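Local coordinates for arginine decarboxylase, A207R protein (Paramecium bursaria Chlorella virus 1, PDB 2NVA) that catalyses the pyridoxal phosphate-dependent decarboxylation of arginine to agmatine, as a viral member of the class-II ornithine/lysine/arginine decarboxylase family, at residues Asp29-Trp34 with Cys60-Asn65; Glu53-Thr58 with Glu259-Leu264; Phe282-Ser285 with Gly289-Asn292. All coordinates share one frame; numbering follows the deposited sequence.

How the contacts relate
Contacts 1 and 2 both use helix 53-61 of the TIM barrel: contact 2 takes its start and contact 1 its end. Their centres lie 12 Å apart and they touch where Leu30 packs on His260. Their segments alternate along the chain, and 259-264 returns to a helix made some 200 residues earlier. Contact 3 follows later, after strand 277-282; its centre is 18 Å from that of contact 2 and 29 Å from that of contact 1. Leu264, on strand 262-274, packs on Phe290 of contact 3. The three therefore run from the outer helices of the cofactor-binding barrel into the beta domain, where Asn292 belongs to the ligand pocket.

Contact 1: residues Asp29-Trp34 with Cys60-Asn65; sequences DLIDQW and CDKNVN
Lys62 folds along one side of Ile31 to reach Asp32, and this folded-back lysine is the striking feature of the contact. Its chain is bent at both chi2 and chi3, so that the methylenes lie against isoleucine while the ammonium group turns to the acid one residue further along helix 24-37. NZ meets OD2 of Asp32 at 2.8 Å in a salt bridge, approaching on the syn side and 21° out of the carboxylate plane. The two side chains meet at about a right angle, and OD1 of Asp32 stays 3.6 Å from NZ of Lys62, so one oxygen does the gripping.

The buried part of the contact is apolar. CD1 of Ile31 touches CB of Lys62 at 3.7 Å and CG2 of Val64 at 3.8 Å, while Ile31 CG2 is equally close to that valine methyl. Val64 puts CG2 into the contact because its other methyl, CG1, stands anti to the backbone N (chi1 177°). Two beta-branched residues suit the interior here, whereas lysine suits the edge, having a greasy stem and a charged end.

The lysine gets its place from the way helix 53-61 ends. Asn63, with positive phi, is the C-prime residue of a Schellman motif: its N bonds to Cys60 O and Val64 N bonds to Met59 O, turning the chain sharply so that Lys62 and Val64 both face helix 24-37. The contact joins helix 24-37 to the turn that leads from helix 53-61 into strand 65-68 of the TIM barrel. Met59 and, on helix 255-258, Phe257 also pack on Ile31, and Val64 leads directly into strand 65-68, beside strand 41-46.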
# COMPACT_ATOMS: atom_id res chain seq x y z
N ASP A 29 -3.25 29.11 8.52
CA ASP A 29 -2.23 29.68 9.39
C ASP A 29 -0.83 29.31 8.94
O ASP A 29 0.07 30.13 8.99
CB ASP A 29 -2.47 29.25 10.85
CG ASP A 29 -3.74 29.85 11.43
OD1 ASP A 29 -4.18 29.36 12.49
OD2 ASP A 29 -4.30 30.83 10.86
N LEU A 30 -0.65 28.06 8.49
CA LEU A 30 0.65 27.61 8.02
C LEU A 30 1.04 28.24 6.69
O LEU A 30 2.23 28.45 6.45
CB LEU A 30 0.72 26.07 7.91
CG LEU A 30 0.86 25.33 9.26
CD1 LEU A 30 0.60 23.85 9.11
CD2 LEU A 30 2.25 25.57 9.87
N ILE A 31 0.06 28.53 5.83
CA ILE A 31 0.34 29.25 4.59
C ILE A 31 0.83 30.66 4.93
O ILE A 31 1.78 31.16 4.33
CB ILE A 31 -0.88 29.28 3.66
CG1 ILE A 31 -1.18 27.86 3.15
CG2 ILE A 31 -0.64 30.27 2.49
CD1 ILE A 31 -2.59 27.69 2.60
N ASP A 32 0.21 31.28 5.93
CA ASP A 32 0.65 32.59 6.39
C ASP A 32 2.07 32.54 6.95
O ASP A 32 2.84 33.47 6.74
CB ASP A 32 -0.31 33.19 7.43
CG ASP A 32 -1.66 33.56 6.83
OD1 ASP A 32 -2.60 33.80 7.61
OD2 ASP A 32 -1.78 33.60 5.59
N GLN A 33 2.39 31.46 7.66
CA GLN A 33 3.72 31.23 8.20
C GLN A 33 4.74 31.02 7.09
O GLN A 33 5.86 31.52 7.16
CB GLN A 33 3.73 30.04 9.15
CG GLN A 33 3.16 30.38 10.53
CD GLN A 33 3.99 31.43 11.24
OE1 GLN A 33 3.62 32.61 11.28
NE2 GLN A 33 5.14 31.02 11.80
N TRP A 34 4.34 30.27 6.07
CA TRP A 34 5.23 30.06 4.93
C TRP A 34 5.65 31.40 4.33
O TRP A 34 6.82 31.62 4.04
CB TRP A 34 4.57 29.19 3.85
CG TRP A 34 5.46 28.98 2.65
CD1 TRP A 34 5.66 29.85 1.60
CD2 TRP A 34 6.31 27.85 2.40
NE1 TRP A 34 6.56 29.31 0.71
CE2 TRP A 34 6.97 28.09 1.17
CE3 TRP A 34 6.55 26.65 3.09
CZ2 TRP A 34 7.87 27.17 0.62
CZ3 TRP A 34 7.45 25.74 2.54
CH2 TRP A 34 8.10 26.01 1.33
N CYS A 60 -5.99 26.79 -2.92
CA CYS A 60 -6.37 27.60 -4.07
C CYS A 60 -6.72 29.03 -3.65
O CYS A 60 -6.21 30.00 -4.23
CB CYS A 60 -7.56 26.95 -4.78
SG CYS A 60 -8.33 27.98 -6.06
N ASP A 61 -7.59 29.14 -2.64
CA ASP A 61 -8.06 30.43 -2.14
C ASP A 61 -6.99 31.29 -1.46
O ASP A 61 -7.15 32.51 -1.34
CB ASP A 61 -9.25 30.20 -1.18
CG ASP A 61 -10.50 29.68 -1.89
OD1 ASP A 61 -10.56 29.75 -3.15
OD2 ASP A 61 -11.42 29.19 -1.20
N LYS A 62 -5.92 30.65 -0.98
CA LYS A 62 -4.82 31.33 -0.31
C LYS A 62 -3.70 31.63 -1.29
O LYS A 62 -2.60 32.02 -0.89
CB LYS A 62 -4.31 30.51 0.88
CG LYS A 62 -5.29 30.41 2.06
CD LYS A 62 -5.37 31.71 2.87
CE LYS A 62 -4.16 31.90 3.77
NZ LYS A 62 -4.26 33.24 4.43
N ASN A 63 -3.99 31.46 -2.58
CA ASN A 63 -3.06 31.76 -3.67
C ASN A 63 -1.82 30.87 -3.71
O ASN A 63 -0.78 31.24 -4.24
CB ASN A 63 -2.68 33.25 -3.66
CG ASN A 63 -3.82 34.14 -4.06
OD1 ASN A 63 -4.54 33.85 -5.03
ND2 ASN A 63 -4.03 35.23 -3.31
N VAL A 64 -1.95 29.67 -3.15
CA VAL A 64 -0.89 28.66 -3.23
C VAL A 64 -1.02 27.97 -4.59
O VAL A 64 -2.14 27.78 -5.07
CB VAL A 64 -1.03 27.62 -2.09
CG1 VAL A 64 0.03 26.51 -2.20
CG2 VAL A 64 -0.93 28.30 -0.71
N ASN A 65 0.12 27.63 -5.20
CA ASN A 65 0.12 26.95 -6.50
C ASN A 65 0.28 25.44 -6.32
O ASN A 65 0.21 24.97 -5.19
CB ASN A 65 1.18 27.55 -7.41
CG ASN A 65 0.84 28.97 -7.84
OD1 ASN A 65 -0.29 29.43 -7.68
ND2 ASN A 65 1.82 29.66 -8.40

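Contact 2: residues Glu53-Thr58 with Glu259-Leu264; sequences EVLLKT and EHYSVL
Tyr261 packs against Val54 and Leu55 where the TIM barrel gives way to the beta domain, its ring set on the start of barrel helix 53-61. Just before it, His260 is fixed by both ring nitrogens, which bond to Ser349 OG and Ala219 O.

Tyr261 then makes the contact. Its CG lies anti to the backbone N (chi1 178°), which sends the ring out to the helix. Methyl CD1 of Leu55 sits over the ring centre, 3.9 Å from the centroid and 5° off its normal, a nearly ideal CH-pi contact; Leu55 CB rests on CE2 of Tyr261 at 3.7 Å. A tyrosine suits the place, since its flat face takes the leucine while OH passes on to a polar partner. That partner is Asp52, whose OD1 also accepts from Leu55 N. CG1 of Val54 lies 3.6 Å from Tyr261 OH.

From Ser262 to Leu264 the chain becomes a strand of the beta domain, pairing with strand 18-22 through Val263.

On the helix itself, Val54 O accepts from Thr58 N and, on the opposite face of its plane, from Thr58 OG1 at 2.7 Å.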
# COMPACT_ATOMS: atom_id res chain seq x y z
N GLU A 53 -10.12 17.28 -1.11
CA GLU A 53 -10.62 18.39 -1.91
C GLU A 53 -10.82 19.71 -1.16
O GLU A 53 -10.72 20.79 -1.77
CB GLU A 53 -11.84 18.00 -2.76
CG GLU A 53 -13.11 17.76 -2.01
CD GLU A 53 -14.26 17.39 -2.96
OE1 GLU A 53 -15.34 17.99 -2.87
OE2 GLU A 53 -14.05 16.48 -3.82
N VAL A 54 -11.08 19.63 0.14
CA VAL A 54 -11.18 20.84 0.97
C VAL A 54 -9.79 21.46 1.17
O VAL A 54 -9.65 22.69 1.14
CB VAL A 54 -11.88 20.55 2.32
CG1 VAL A 54 -11.76 21.72 3.28
CG2 VAL A 54 -13.35 20.22 2.08
N LEU A 55 -8.79 20.61 1.37
CA LEU A 55 -7.41 21.08 1.48
C LEU A 55 -6.98 21.81 0.21
O LEU A 55 -6.39 22.89 0.28
CB LEU A 55 -6.45 19.90 1.74
CG LEU A 55 -4.96 20.21 1.89
CD1 LEU A 55 -4.70 21.17 3.05
CD2 LEU A 55 -4.15 18.93 2.06
N LEU A 56 -7.29 21.21 -0.94
CA LEU A 56 -6.90 21.79 -2.22
C LEU A 56 -7.61 23.12 -2.45
O LEU A 56 -7.01 24.07 -2.94
CB LEU A 56 -7.17 20.82 -3.37
CG LEU A 56 -6.43 19.48 -3.37
CD1 LEU A 56 -6.87 18.66 -4.59
CD2 LEU A 56 -4.91 19.65 -3.35
N LYS A 57 -8.90 23.19 -2.10
CA LYS A 57 -9.64 24.45 -2.23
C LYS A 57 -9.07 25.53 -1.31
O LYS A 57 -9.00 26.71 -1.68
CB LYS A 57 -11.14 24.23 -1.98
CG LYS A 57 -12.03 25.50 -2.05
CD LYS A 57 -11.89 26.23 -3.38
CE LYS A 57 -12.97 27.31 -3.52
NZ LYS A 57 -12.66 28.30 -4.63
N THR A 58 -8.68 25.13 -0.11
CA THR A 58 -8.06 26.04 0.86
C THR A 58 -6.76 26.62 0.32
O THR A 58 -6.51 27.82 0.45
CB THR A 58 -7.81 25.33 2.20
OG1 THR A 58 -9.06 24.83 2.70
CG2 THR A 58 -7.21 26.29 3.22
N GLU A 259 0.87 17.72 6.93
CA GLU A 259 1.06 16.92 8.17
C GLU A 259 0.02 17.24 9.26
O GLU A 259 -0.66 16.34 9.75
CB GLU A 259 2.48 17.08 8.73
CG GLU A 259 2.71 16.30 10.04
CD GLU A 259 4.15 16.37 10.55
OE1 GLU A 259 5.03 16.92 9.85
OE2 GLU A 259 4.41 15.85 11.67
N HIS A 260 -0.10 18.52 9.61
CA HIS A 260 -0.91 18.92 10.76
C HIS A 260 -2.36 19.18 10.41
O HIS A 260 -3.16 19.56 11.26
CB HIS A 260 -0.30 20.17 11.41
CG HIS A 260 1.14 20.00 11.80
ND1 HIS A 260 1.54 19.04 12.71
CD2 HIS A 260 2.26 20.65 11.41
CE1 HIS A 260 2.86 19.11 12.85
NE2 HIS A 260 3.31 20.08 12.08
N TYR A 261 -2.70 18.98 9.14
CA TYR A 261 -4.05 19.22 8.66
C TYR A 261 -5.11 18.35 9.35
O TYR A 261 -6.24 18.79 9.58
CB TYR A 261 -4.10 18.99 7.15
CG TYR A 261 -5.47 19.16 6.49
CD1 TYR A 261 -6.25 20.30 6.69
CD2 TYR A 261 -5.97 18.17 5.62
CE1 TYR A 261 -7.49 20.45 6.07
CE2 TYR A 261 -7.18 18.30 5.00
CZ TYR A 261 -7.95 19.44 5.22
OH TYR A 261 -9.17 19.57 4.59
N SER A 262 -4.74 17.10 9.65
CA SER A 262 -5.68 16.10 10.13
C SER A 262 -5.16 15.34 11.34
O SER A 262 -3.96 15.23 11.54
CB SER A 262 -5.98 15.08 9.02
OG SER A 262 -6.47 15.71 7.85
N VAL A 263 -6.10 14.84 12.15
CA VAL A 263 -5.81 13.76 13.10
C VAL A 263 -6.61 12.55 12.62
O VAL A 263 -7.59 12.72 11.90
CB VAL A 263 -6.16 14.13 14.57
CG1 VAL A 263 -5.38 15.39 15.02
CG2 VAL A 263 -7.67 14.34 14.76
N LEU A 264 -6.19 11.35 13.00
CA LEU A 264 -6.93 10.14 12.61
C LEU A 264 -7.43 9.42 13.85
O LEU A 264 -6.64 8.97 14.66
CB LEU A 264 -6.06 9.21 11.76
CG LEU A 264 -6.68 7.88 11.29
CD1 LEU A 264 -8.04 8.06 10.61
CD2 LEU A 264 -5.70 7.17 10.35

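Contact 3: residues Phe282-Ser285 with Gly289-Asn292; sequences FNES and GFSN
Glu284 and Phe290 meet nearly at right angles, with the carboxylate and ring planes 60° apart. The stem of the glutamate lies at the edge of the ring: CB of Glu284 comes 3.5 Å from CE2 of Phe290, with CG just beyond. Phenylalanine thus offers its rim to the acid's methylenes; Trp350 (planes at about 40°), Phe347 (edge-to-face) and Leu264 also pack on the ring.

The chain of Glu284 bends at chi2 (-64°), bringing its head back over the loop. OE2 accepts from Gly289 N at 2.8 Å on the syn side and from Ser285 N at 3.1 Å on the anti side, the two donors reaching it from opposite faces of the carboxylate plane. OE1 bonds to Ser18 OG, so both oxygens of this buried acid are engaged. Gly289 fits because it has no side chain to press on OE2, which lies only 3.6 Å from its CA.

Ser285 O accepts from Phe290 N at 3.0 Å, and it also lies at the edge of the phenylalanine ring. This backbone bond, from residue i+5 to residue i, makes a pi-turn, whose far end runs on to Asn292 in the agmatine-adduct pocket.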
# COMPACT_ATOMS: atom_id res chain seq x y z
N PHE A 282 -7.06 -2.46 16.06
CA PHE A 282 -7.80 -1.23 15.70
C PHE A 282 -8.52 -1.37 14.38
O PHE A 282 -8.15 -2.21 13.56
CB PHE A 282 -6.84 -0.05 15.62
CG PHE A 282 -6.28 0.33 16.97
CD1 PHE A 282 -6.89 1.33 17.75
CD2 PHE A 282 -5.16 -0.34 17.49
CE1 PHE A 282 -6.39 1.67 19.00
CE2 PHE A 282 -4.65 -0.02 18.74
CZ PHE A 282 -5.27 1.00 19.50
N ASN A 283 -9.54 -0.54 14.15
CA ASN A 283 -10.22 -0.55 12.84
C ASN A 283 -9.47 0.30 11.80
O ASN A 283 -10.08 0.94 10.93
CB ASN A 283 -11.71 -0.17 12.96
CG ASN A 283 -11.94 1.24 13.50
OD1 ASN A 283 -11.01 1.93 13.94
ND2 ASN A 283 -13.19 1.68 13.46
N GLU A 284 -8.15 0.29 11.92
CA GLU A 284 -7.22 0.91 10.98
C GLU A 284 -6.05 -0.05 10.75
O GLU A 284 -5.95 -1.08 11.42
CB GLU A 284 -6.70 2.23 11.53
CG GLU A 284 -7.42 3.44 10.98
CD GLU A 284 -7.24 3.64 9.47
OE1 GLU A 284 -8.08 4.34 8.88
OE2 GLU A 284 -6.28 3.08 8.88
N SER A 285 -5.19 0.28 9.79
CA SER A 285 -4.07 -0.61 9.48
C SER A 285 -2.97 0.09 8.69
O SER A 285 -3.18 1.20 8.19
CB SER A 285 -4.56 -1.87 8.74
OG SER A 285 -4.67 -1.63 7.34
N GLY A 289 -4.63 3.78 6.74
CA GLY A 289 -4.06 5.10 6.96
C GLY A 289 -2.64 5.13 7.52
O GLY A 289 -2.04 6.21 7.65
N PHE A 290 -2.10 3.95 7.85
CA PHE A 290 -0.81 3.87 8.55
C PHE A 290 0.37 3.36 7.73
O PHE A 290 1.30 2.74 8.28
CB PHE A 290 -0.96 3.09 9.86
CG PHE A 290 -1.78 3.81 10.90
CD1 PHE A 290 -1.16 4.62 11.86
CD2 PHE A 290 -3.17 3.74 10.89
CE1 PHE A 290 -1.92 5.31 12.80
CE2 PHE A 290 -3.93 4.42 11.84
CZ PHE A 290 -3.30 5.21 12.78
N SER A 291 0.37 3.63 6.43
CA SER A 291 1.49 3.17 5.59
C SER A 291 2.82 3.81 5.98
O SER A 291 3.87 3.24 5.70
CB SER A 291 1.20 3.39 4.10
OG SER A 291 1.05 4.78 3.83
N ASN A 292 2.77 4.98 6.62
CA ASN A 292 4.00 5.64 7.10
C ASN A 292 4.81 4.81 8.11
O ASN A 292 6.02 5.03 8.29
CB ASN A 292 3.71 7.03 7.67
CG ASN A 292 3.49 8.07 6.59
OD1 ASN A 292 3.99 7.91 5.47
ND2 ASN A 292 2.74 9.13 6.90